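Local coordinates for type IV pilin protein (Neisseria meningitidis, PDB 5V0M) that is a non-core minor pilin of type IV pili, probably incorporated into the pilus fibre and linked to cell adhesion, at residues S10-T15 with K42-F47; Q62-P67 with T74-L79. All coordinates share one frame; numbering follows the deposited sequence.

Interaction 1: S10-T15 with K42-F47; sequences SEVRTT and KQNKYF
Asn44 and Thr15 make the polar link between the loop and helix 3-30: Asn44 ND2 donates to Thr15 OG1 over 3.0 Å, with an N-H...O angle of 168° and the hydroxyl oxygen almost in the amide plane. The amide is held at both ends, because Asn44 OD1 accepts the backbone N of Tyr46 at 2.8 Å, in the carbonyl plane and on a lone pair, which closes an Asx turn. With CG anti to the backbone N (chi1 -176°), the Asn44 side chain leaves the turn toward the helix, and ND2 also comes within 3.7 Å of Val12 CA. The Thr15 methyl takes a different partner, CG2 resting 3.5 Å from the carbonyl O of Lys42, so one threonine meets the loop at two points, its hydroxyl at Asn44 and its methyl at Lys42.

The apolar half of the contact is Val12 against Phe47, whose side chains cross at about a right angle. Val12 CB stands over one face of the ring, 4.1 Å from its centroid and 28° off the normal, a CH-pi contact. Val12 CG2 leans on the ring near its attachment, 3.7 Å from Phe47 CG, while Val12 CG1 lies toward the rim on the CE2 side. Both residues are buried. Next to this, Tyr46 makes a cation-pi contact with Arg8 of the same helix. The arrangement belongs to the type IV pilin fold, in which the alpha-beta loop, between the long N-terminal helix and the first sheet strand, packs against that helix.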
ATOM      1  N   SER A  10      10.731   2.556   0.998  1.00  8.02           N
ATOM      2  CA  SER A  10      10.801   2.857  -0.428  1.00  8.09           C
ATOM      3  C   SER A  10      10.265   1.693  -1.249  1.00  7.92           C
ATOM      4  O   SER A  10       9.553   1.894  -2.248  1.00  9.32           O
ATOM      5  CB  SER A  10      12.240   3.203  -0.810  1.00  9.40           C
ATOM      6  OG  SER A  10      12.379   3.403  -2.206  1.00 12.24           O
ATOM      7  N   GLU A  11      10.558   0.476  -0.825  1.00  7.45           N
ATOM      8  CA  GLU A  11      10.094  -0.681  -1.583  1.00  9.58           C
ATOM      9  C   GLU A  11       8.583  -0.843  -1.487  1.00  6.70           C
ATOM     10  O   GLU A  11       7.948  -1.273  -2.455  1.00  8.65           O
ATOM     11  CB  GLU A  11      10.843  -1.932  -1.154  1.00 11.64           C
ATOM     12  CG  GLU A  11      12.302  -1.863  -1.629  1.00 11.13           C
ATOM     13  CD  GLU A  11      13.191  -2.971  -1.078  1.00 21.11           C
ATOM     14  OE1 GLU A  11      12.745  -3.722  -0.178  1.00 24.94           O
ATOM     15  OE2 GLU A  11      14.349  -3.092  -1.553  1.00 21.44           O
ATOM     16  N   VAL A  12       7.976  -0.552  -0.327  1.00  7.74           N
ATOM     17  CA  VAL A  12       6.527  -0.731  -0.243  1.00  7.40           C
ATOM     18  C   VAL A  12       5.817   0.339  -1.055  1.00  6.68           C
ATOM     19  O   VAL A  12       4.710   0.107  -1.578  1.00  7.31           O
ATOM     20  CB  VAL A  12       6.031  -0.789   1.215  1.00  8.46           C
ATOM     21  CG1 VAL A  12       5.959   0.590   1.836  1.00  9.86           C
ATOM     22  CG2 VAL A  12       4.665  -1.446   1.266  1.00  9.85           C
ATOM     23  N   ARG A  13       6.442   1.505  -1.240  1.00  8.99           N
ATOM     24  CA  ARG A  13       5.892   2.464  -2.190  1.00  7.46           C
ATOM     25  C   ARG A  13       5.732   1.810  -3.556  1.00  8.21           C
ATOM     26  O   ARG A  13       4.687   1.934  -4.196  1.00  8.73           O
ATOM     27  CB  ARG A  13       6.797   3.704  -2.280  1.00 10.37           C
ATOM     28  CG  ARG A  13       6.403   4.693  -3.337  1.00 12.14           C
ATOM     29  CD  ARG A  13       7.492   5.780  -3.471  1.00 20.47           C
ATOM     30  NE  ARG A  13       7.625   6.609  -2.272  1.00 24.40           N
ATOM     31  CZ  ARG A  13       7.019   7.785  -2.102  1.00 27.03           C
ATOM     32  NH1 ARG A  13       6.234   8.282  -3.046  1.00 26.26           N
ATOM     33  NH2 ARG A  13       7.199   8.466  -0.978  1.00 31.00           N
ATOM     34  N   THR A  14       6.752   1.078  -4.001  1.00  9.00           N
ATOM     35  CA  THR A  14       6.709   0.417  -5.295  1.00  7.49           C
ATOM     36  C   THR A  14       5.632  -0.665  -5.332  1.00  7.97           C
ATOM     37  O   THR A  14       4.893  -0.792  -6.310  1.00  9.31           O
ATOM     38  CB  THR A  14       8.093  -0.139  -5.623  1.00 10.50           C
ATOM     39  OG1 THR A  14       9.010   0.963  -5.711  1.00 14.03           O
ATOM     40  CG2 THR A  14       8.073  -0.900  -6.935  1.00 12.83           C
ATOM     41  N   THR A  15       5.533  -1.466  -4.279  1.00  6.17           N
ATOM     42  CA  THR A  15       4.502  -2.505  -4.220  1.00  7.67           C
ATOM     43  C   THR A  15       3.111  -1.892  -4.353  1.00  8.41           C
ATOM     44  O   THR A  15       2.250  -2.411  -5.071  1.00  6.72           O
ATOM     45  CB  THR A  15       4.604  -3.247  -2.882  1.00  7.39           C
ATOM     46  OG1 THR A  15       5.903  -3.826  -2.721  1.00  9.39           O
ATOM     47  CG2 THR A  15       3.569  -4.344  -2.811  1.00 10.47           C
ATOM     48  N   LYS A  42      -0.695  -7.962  -4.859  0.59 11.53           N
ATOM     49  CA  LYS A  42       0.703  -8.314  -4.681  0.59 11.55           C
ATOM     50  C   LYS A  42       1.201  -7.836  -3.323  0.59 11.20           C
ATOM     51  O   LYS A  42       0.942  -6.702  -2.899  0.59 10.62           O
ATOM     52  CB  LYS A  42       1.552  -7.679  -5.783  0.59 17.71           C
ATOM     53  CG  LYS A  42       1.092  -7.998  -7.203  0.59 23.11           C
ATOM     54  CD  LYS A  42       1.261  -9.471  -7.556  0.59 33.23           C
ATOM     55  CE  LYS A  42       0.939  -9.728  -9.032  0.59 30.59           C
ATOM     56  NZ  LYS A  42       1.271 -11.113  -9.460  0.59 40.15           N
ATOM     57  N   GLN A  43       1.927  -8.712  -2.649  1.00  8.96           N
ATOM     58  CA  GLN A  43       2.397  -8.484  -1.299  1.00 12.03           C
ATOM     59  C   GLN A  43       3.869  -8.121  -1.280  1.00  7.35           C
ATOM     60  O   GLN A  43       4.590  -8.146  -2.282  1.00 10.28           O
ATOM     61  CB  GLN A  43       2.166  -9.738  -0.466  1.00 10.25           C
ATOM     62  CG  GLN A  43       0.722 -10.139  -0.390  1.00  7.99           C
ATOM     63  CD  GLN A  43      -0.108  -9.099   0.308  1.00  9.78           C
ATOM     64  OE1 GLN A  43       0.286  -8.555   1.341  1.00 11.77           O
ATOM     65  NE2 GLN A  43      -1.254  -8.809  -0.252  1.00 13.15           N
ATOM     66  N   ASN A  44       4.311  -7.815  -0.079  1.00  9.57           N
ATOM     67  CA  ASN A  44       5.662  -7.435   0.229  1.00 11.16           C
ATOM     68  C   ASN A  44       6.122  -8.272   1.423  1.00  7.61           C
ATOM     69  O   ASN A  44       5.316  -8.598   2.287  1.00  8.92           O
ATOM     70  CB  ASN A  44       5.479  -5.977   0.571  1.00 16.79           C
ATOM     71  CG  ASN A  44       6.726  -5.301   0.846  1.00 12.61           C
ATOM     72  OD1 ASN A  44       7.311  -5.513   1.881  1.00 13.53           O
ATOM     73  ND2 ASN A  44       7.102  -4.385  -0.023  1.00 12.39           N
ATOM     74  N   LYS A  45       7.419  -8.618   1.483  1.00  8.92           N
ATOM     75  CA  LYS A  45       7.949  -9.400   2.591  1.00 10.56           C
ATOM     76  C   LYS A  45       7.727  -8.713   3.937  1.00  5.72           C
ATOM     77  O   LYS A  45       7.622  -9.375   4.967  1.00  7.45           O
ATOM     78  CB  LYS A  45       9.464  -9.580   2.352  1.00 16.76           C
ATOM     79  CG  LYS A  45      10.151 -10.688   3.064  1.00 32.13           C
ATOM     80  CD  LYS A  45      11.451 -11.138   2.318  1.00 14.43           C
ATOM     81  CE  LYS A  45      12.436 -10.022   2.017  1.00 19.51           C
ATOM     82  NZ  LYS A  45      13.818 -10.567   1.799  1.00 23.57           N
ATOM     83  N   TYR A  46       7.683  -7.383   3.943  1.00  6.03           N
ATOM     84  CA  TYR A  46       7.745  -6.559   5.142  1.00  5.33           C
ATOM     85  C   TYR A  46       6.443  -5.856   5.479  1.00  4.39           C
ATOM     86  O   TYR A  46       6.353  -5.252   6.561  1.00  5.68           O
ATOM     87  CB  TYR A  46       8.849  -5.508   4.948  1.00  4.69           C
ATOM     88  CG  TYR A  46      10.201  -6.160   4.781  1.00  6.17           C
ATOM     89  CD1 TYR A  46      10.746  -6.943   5.797  1.00  7.86           C
ATOM     90  CD2 TYR A  46      10.917  -6.014   3.607  1.00  7.45           C
ATOM     91  CE1 TYR A  46      11.978  -7.537   5.652  1.00  8.50           C
ATOM     92  CE2 TYR A  46      12.171  -6.619   3.457  1.00 10.34           C
ATOM     93  CZ  TYR A  46      12.662  -7.388   4.470  1.00  7.64           C
ATOM     94  OH  TYR A  46      13.923  -7.968   4.330  1.00 14.05           O
ATOM     95  N   PHE A  47       5.449  -5.899   4.582  1.00  4.85           N
ATOM     96  CA  PHE A  47       4.171  -5.224   4.753  1.00  5.36           C
ATOM     97  C   PHE A  47       3.080  -6.073   4.119  1.00  6.83           C
ATOM     98  O   PHE A  47       3.237  -6.566   2.993  1.00  7.68           O
ATOM     99  CB  PHE A  47       4.124  -3.856   4.053  1.00  5.84           C
ATOM    100  CG  PHE A  47       5.039  -2.819   4.635  1.00  5.96           C
ATOM    101  CD1 PHE A  47       4.564  -1.858   5.525  1.00  6.81           C
ATOM    102  CD2 PHE A  47       6.360  -2.787   4.263  1.00  4.95           C
ATOM    103  CE1 PHE A  47       5.414  -0.894   6.054  1.00  6.19           C
ATOM    104  CE2 PHE A  47       7.202  -1.836   4.799  1.00  6.43           C
ATOM    105  CZ  PHE A  47       6.727  -0.892   5.700  1.00  6.27           C
TER

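Interaction 2: Q62-P67 with T74-L79; sequences QADPNP and TCVVTL
Strands 62-65 and 76-79 run antiparallel, their axes 4.7 Å apart at closest approach and 170° between directions, with Ala63 and Val77 as a hydrogen-bonded pair and Gln62 and Thr78 as a non-hydrogen-bonded one. Ala63 N donates to Val77 O at 2.7 Å, and Val77 N returns a bond to Ala63 O at 3.0 Å. Each of these oxygens also receives a CA-H...O contact, Val77 O from Gln62 CA and Ala63 O from Val76 CA. The pair forms a beta hairpin at the middle of the four-stranded antiparallel sheet of the pilin globular domain, flanked by strands 47-54 and 85-88. Ala63 and Val77 face helix 3-30, touching Val12 and Leu16 respectively.

The other face carries Gln62 and Thr78, whose side chains lie side by side. Gln62 CG, anti to the backbone N (chi1 -178°), reaches diagonally to Val76, where it meets CG1 at 3.5 Å. Along its own strand Gln62 NE2 gives a nearly straight bond to Asp64 OD2, 2.8 Å long, on the syn lone pair of the carboxylate and in the amide plane. This bond fixes the rotation of the Gln62 amide. Asp64 OD1 in turn lies 3.6 Å from Val76 CG2, so the two methyls of Val76 divide between the pair, CG1 against Gln62 and CG2 beside Asp64. Toward the end of the strand the Pro65 ring turns toward residues 74-75, its CD coming 3.4 Å from the carbonyl O of Cys75, an oxygen buried here with no hydrogen-bonding partner in the model. The disulfide from Cys75 to Cys94 ties this end of the hairpin to the C-terminal region.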
ATOM      1  N   GLN A  62      -3.840  -0.268   1.463  1.00  6.48           N
ATOM      2  CA  GLN A  62      -3.147  -0.051   2.725  1.00  5.87           C
ATOM      3  C   GLN A  62      -2.081  -1.104   2.950  1.00  7.79           C
ATOM      4  O   GLN A  62      -2.336  -2.303   2.792  1.00  7.63           O
ATOM      5  CB  GLN A  62      -4.145  -0.091   3.882  1.00  6.71           C
ATOM      6  CG  GLN A  62      -3.558   0.168   5.273  1.00  8.78           C
ATOM      7  CD  GLN A  62      -4.636   0.399   6.312  1.00 12.87           C
ATOM      8  OE1 GLN A  62      -5.445   1.331   6.202  1.00 16.31           O
ATOM      9  NE2 GLN A  62      -4.679  -0.460   7.311  1.00 15.89           N
ATOM     10  N   ALA A  63      -0.891  -0.658   3.351  1.00  7.11           N
ATOM     11  CA  ALA A  63       0.244  -1.513   3.701  1.00  6.57           C
ATOM     12  C   ALA A  63       0.471  -1.394   5.200  1.00  6.67           C
ATOM     13  O   ALA A  63       0.852  -0.324   5.693  1.00  8.44           O
ATOM     14  CB  ALA A  63       1.490  -1.080   2.936  1.00  7.53           C
ATOM     15  N   ASP A  64       0.221  -2.501   5.939  1.00  4.73           N
ATOM     16  CA  ASP A  64       0.461  -2.571   7.365  1.00  6.05           C
ATOM     17  C   ASP A  64       1.745  -3.346   7.608  1.00  7.33           C
ATOM     18  O   ASP A  64       1.944  -4.403   6.990  1.00  6.53           O
ATOM     19  CB  ASP A  64      -0.688  -3.299   8.069  1.00  7.75           C
ATOM     20  CG  ASP A  64      -1.949  -2.443   8.184  1.00 10.01           C
ATOM     21  OD1 ASP A  64      -2.016  -1.647   9.150  1.00 12.71           O
ATOM     22  OD2 ASP A  64      -2.831  -2.547   7.314  1.00 14.32           O
ATOM     23  N   PRO A  65       2.632  -2.892   8.485  1.00  6.09           N
ATOM     24  CA  PRO A  65       3.889  -3.608   8.703  1.00  6.66           C
ATOM     25  C   PRO A  65       3.670  -5.025   9.212  1.00  6.45           C
ATOM     26  O   PRO A  65       2.804  -5.299  10.042  1.00  8.55           O
ATOM     27  CB  PRO A  65       4.646  -2.738   9.723  1.00  7.57           C
ATOM     28  CG  PRO A  65       3.673  -1.787  10.258  1.00 13.37           C
ATOM     29  CD  PRO A  65       2.567  -1.652   9.260  1.00  6.78           C
ATOM     30  N   ASN A  66       4.507  -5.922   8.722  1.00  6.67           N
ATOM     31  CA  ASN A  66       4.452  -7.314   9.134  1.00  7.27           C
ATOM     32  C   ASN A  66       5.362  -7.482  10.343  1.00  6.68           C
ATOM     33  O   ASN A  66       6.574  -7.331  10.201  1.00  6.69           O
ATOM     34  CB  ASN A  66       4.946  -8.171   7.987  1.00  7.35           C
ATOM     35  CG  ASN A  66       4.934  -9.623   8.299  1.00 10.87           C
ATOM     36  OD1 ASN A  66       5.148 -10.031   9.437  1.00 14.18           O
ATOM     37  ND2 ASN A  66       4.730 -10.432   7.271  1.00 14.22           N
ATOM     38  N   PRO A  67       4.839  -7.769  11.538  1.00  6.88           N
ATOM     39  CA  PRO A  67       5.728  -7.850  12.704  1.00  9.36           C
ATOM     40  C   PRO A  67       6.658  -9.051  12.725  1.00  7.32           C
ATOM     41  O   PRO A  67       7.623  -9.032  13.493  1.00  9.25           O
ATOM     42  CB  PRO A  67       4.784  -7.891  13.915  1.00 10.08           C
ATOM     43  CG  PRO A  67       3.476  -7.668  13.422  1.00 13.14           C
ATOM     44  CD  PRO A  67       3.426  -7.829  11.916  1.00  7.46           C
ATOM     45  N   THR A  74       6.171   0.896  12.556  1.00  7.42           N
ATOM     46  CA  THR A  74       4.778   1.230  12.804  1.00  8.45           C
ATOM     47  C   THR A  74       4.124   2.012  11.679  1.00  7.80           C
ATOM     48  O   THR A  74       2.920   2.281  11.749  1.00  8.16           O
ATOM     49  CB  THR A  74       4.598   1.998  14.128  1.00  8.78           C
ATOM     50  OG1 THR A  74       5.008   3.358  13.989  1.00  8.42           O
ATOM     51  CG2 THR A  74       5.337   1.334  15.279  1.00 12.64           C
ATOM     52  N   CYS A  75       4.861   2.395  10.658  1.00  5.78           N
ATOM     53  CA  CYS A  75       4.269   3.208   9.608  1.00  6.00           C
ATOM     54  C   CYS A  75       3.316   2.397   8.758  1.00  6.34           C
ATOM     55  O   CYS A  75       3.669   1.343   8.210  1.00  8.70           O
ATOM     56  CB  CYS A  75       5.343   3.835   8.734  1.00  6.90           C
ATOM     57  SG  CYS A  75       6.276   5.112   9.638  1.00  8.76           S
ATOM     58  N   VAL A  76       2.108   2.915   8.621  1.00  5.96           N
ATOM     59  CA  VAL A  76       1.104   2.367   7.724  1.00  7.73           C
ATOM     60  C   VAL A  76       1.040   3.267   6.509  1.00  7.73           C
ATOM     61  O   VAL A  76       0.881   4.488   6.645  1.00  8.50           O
ATOM     62  CB  VAL A  76      -0.257   2.307   8.426  1.00  7.53           C
ATOM     63  CG1 VAL A  76      -1.340   1.843   7.477  1.00  8.38           C
ATOM     64  CG2 VAL A  76      -0.188   1.378   9.631  1.00  8.31           C
ATOM     65  N   VAL A  77       1.128   2.686   5.323  1.00  5.89           N
ATOM     66  CA  VAL A  77       1.211   3.448   4.087  1.00  6.36           C
ATOM     67  C   VAL A  77      -0.065   3.207   3.300  1.00  7.23           C
ATOM     68  O   VAL A  77      -0.507   2.058   3.161  1.00  9.05           O
ATOM     69  CB  VAL A  77       2.453   3.047   3.276  1.00  7.47           C
ATOM     70  CG1 VAL A  77       2.622   3.944   2.034  1.00  9.64           C
ATOM     71  CG2 VAL A  77       3.727   3.032   4.155  1.00  7.90           C
ATOM     72  N   THR A  78      -0.663   4.275   2.775  1.00  7.24           N
ATOM     73  CA  THR A  78      -1.894   4.177   1.981  1.00  6.60           C
ATOM     74  C   THR A  78      -1.702   4.808   0.611  1.00  7.62           C
ATOM     75  O   THR A  78      -0.929   5.746   0.440  1.00  8.09           O
ATOM     76  CB  THR A  78      -3.083   4.837   2.665  1.00  7.94           C
ATOM     77  OG1 THR A  78      -2.802   6.221   2.921  1.00 11.24           O
ATOM     78  CG2 THR A  78      -3.398   4.137   3.969  1.00 10.72           C
ATOM     79  N   LEU A  79      -2.434   4.305  -0.371  1.00  7.72           N
ATOM     80  CA  LEU A  79      -2.380   4.843  -1.726  1.00  6.56           C
ATOM     81  C   LEU A  79      -3.768   4.698  -2.315  1.00  9.22           C
ATOM     82  O   LEU A  79      -4.326   3.596  -2.300  1.00 10.04           O
ATOM     83  CB  LEU A  79      -1.402   4.075  -2.606  1.00  5.98           C
ATOM     84  CG  LEU A  79      -1.425   4.411  -4.095  1.00  8.79           C
ATOM     85  CD1 LEU A  79      -1.018   5.875  -4.351  1.00 10.76           C
ATOM     86  CD2 LEU A  79      -0.520   3.505  -4.872  1.00  9.12           C
TER

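How the interactions relate
Interaction 1 precedes interaction 2 along the chain, and their centres lie 9 Å apart. The first joins helix 3-30 to the loop leading into strand 47-54; the second pairs the two central strands of the sheet. They touch directly: Val12 CG2 is 3.6 Å from Ala63 CB, Phe47 CE1 is 3.6 Å from Cys75 O, and Tyr46 O probably accepts a hydrogen bond from Asn66 N. The helix, the loop and the helix-facing side of the sheet thus share one core, with Val12, Phe47 and Ala63 at the junction. This is the packing of a pilin globular domain, consistent with a subunit built to enter the pilus.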